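Local coordinates for glycosyltransferase (Streptomyces halstedii, PDB 3WAD), which belongs to the GT-B glycosyltransferases, enzymes built from two Rossmann-like domains, and resembles the erythromycin biosynthesis protein CIII family, at residues B[249-254]-B[315-320]. Numbering follows the deposited sequence.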
# COMPACT_ATOMS: atom_id res chain seq x y z
N CYS B 249 15.78 13.95 -17.05
CA CYS B 249 14.45 14.07 -16.63
C CYS B 249 14.30 15.52 -16.27
O CYS B 249 15.05 16.05 -15.48
CB CYS B 249 14.21 13.13 -15.44
SG CYS B 249 12.63 13.52 -14.71
N LEU B 250 13.34 16.17 -16.90
CA LEU B 250 13.00 17.57 -16.70
C LEU B 250 11.60 17.74 -16.13
O LEU B 250 10.61 17.47 -16.80
CB LEU B 250 13.10 18.31 -18.04
CG LEU B 250 12.72 19.77 -18.06
CD1 LEU B 250 13.72 20.61 -17.19
CD2 LEU B 250 12.53 20.29 -19.53
N THR B 251 11.51 18.20 -14.88
CA THR B 251 10.27 18.43 -14.15
C THR B 251 10.38 19.81 -13.51
O THR B 251 10.52 19.91 -12.30
CB THR B 251 10.02 17.38 -12.97
OG1 THR B 251 11.18 17.28 -12.16
CG2 THR B 251 9.76 16.04 -13.46
N LEU B 252 10.40 20.84 -14.36
CA LEU B 252 10.53 22.26 -13.99
C LEU B 252 9.37 23.09 -14.62
O LEU B 252 9.35 24.33 -14.57
CB LEU B 252 11.89 22.82 -14.44
CG LEU B 252 12.93 23.25 -13.41
CD1 LEU B 252 13.71 24.35 -14.04
CD2 LEU B 252 12.32 23.75 -12.10
N GLY B 253 8.41 22.36 -15.20
CA GLY B 253 7.14 22.89 -15.68
C GLY B 253 6.56 24.01 -14.86
O GLY B 253 6.31 25.10 -15.40
N LEU B 254 6.35 23.78 -13.56
CA LEU B 254 5.70 24.80 -12.74
C LEU B 254 6.51 26.11 -12.70
O LEU B 254 5.98 27.19 -13.04
CB LEU B 254 5.35 24.30 -11.34
CG LEU B 254 3.92 24.63 -10.85
CD1 LEU B 254 3.75 24.22 -9.39
CD2 LEU B 254 3.44 26.12 -11.06
N ALA B 315 20.84 10.28 -16.60
CA ALA B 315 22.11 10.88 -16.15
C ALA B 315 21.86 12.12 -15.31
O ALA B 315 22.76 12.58 -14.62
CB ALA B 315 23.04 11.24 -17.38
N ALA B 316 20.66 12.71 -15.37
CA ALA B 316 20.41 13.93 -14.58
C ALA B 316 18.93 14.16 -14.37
O ALA B 316 18.12 13.69 -15.17
CB ALA B 316 21.08 15.14 -15.24
N ILE B 317 18.58 14.89 -13.33
CA ILE B 317 17.19 15.36 -13.21
C ILE B 317 17.26 16.83 -12.85
O ILE B 317 18.04 17.24 -12.00
CB ILE B 317 16.38 14.58 -12.10
CG1 ILE B 317 14.92 15.09 -12.01
CG2 ILE B 317 17.14 14.60 -10.80
CD1 ILE B 317 13.97 14.06 -11.41
N VAL B 318 16.43 17.59 -13.52
CA VAL B 318 16.33 19.05 -13.35
C VAL B 318 15.03 19.28 -12.67
O VAL B 318 13.99 18.92 -13.25
CB VAL B 318 16.29 19.74 -14.77
CG1 VAL B 318 16.29 21.26 -14.64
CG2 VAL B 318 17.50 19.29 -15.61
N HIS B 319 15.03 19.91 -11.49
CA HIS B 319 13.77 20.02 -10.77
C HIS B 319 13.80 21.16 -9.72
O HIS B 319 14.83 21.86 -9.57
CB HIS B 319 13.41 18.63 -10.16
CG HIS B 319 14.25 18.25 -8.98
ND1 HIS B 319 15.55 17.83 -9.09
CD2 HIS B 319 13.98 18.33 -7.66
CE1 HIS B 319 16.03 17.60 -7.88
NE2 HIS B 319 15.10 17.89 -6.99
N HIS B 320 12.69 21.39 -9.02
CA HIS B 320 12.64 22.54 -8.11
C HIS B 320 13.11 22.28 -6.68
O HIS B 320 13.00 23.20 -5.80
CB HIS B 320 11.28 23.16 -8.10
CG HIS B 320 10.31 22.41 -7.26
ND1 HIS B 320 9.67 21.26 -7.70
CD2 HIS B 320 9.86 22.63 -5.99
CE1 HIS B 320 8.86 20.83 -6.74
NE2 HIS B 320 8.96 21.64 -5.69
O HOH W 1 10.16 20.10 -9.75
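C249 SG and I317 CG1 both stand anti to the backbone N of their own residue (chi1 169° and 180°), which lays the sulfur against the end of the isoleucine, SG to CD1 3.6 Å. They sit in register on neighbouring parallel strands at the middle of the six-stranded sheet of the C-terminal Rossmann-like domain of a GT-B fold, where strand order 3-2-1-4-5-6 places the first strand beside the fourth. The two strand axes diverge by just 8°. Three backbone bonds join them: C249 N to A316 O, V318 N to C249 O at 2.8 Å, and T251 N to V318 O. C249 O also receives a CA-H contact from I317, so two donors of the second strand share this carbonyl.

On the other face of the sheet, L250 and V318 lie side by side, with L250 CD1 3.6 Å from V318 CB, and V318 packs further onto L376 of helix 369-381. L252, at the N-cap position of helix 253-257, comes across V318 at about a right angle, CD1 touching CG1, while its other methyl, CD2, rests 3.8 Å from H319 C. The C249 face is covered by helix 323-332, which meets I317 and H319. Beyond the last direct backbone bond the strands separate, T251 O standing 4.2 Å from H320 N. A water spans this gap: it donates to T251 O and accepts from H320 N at 2.9 Å.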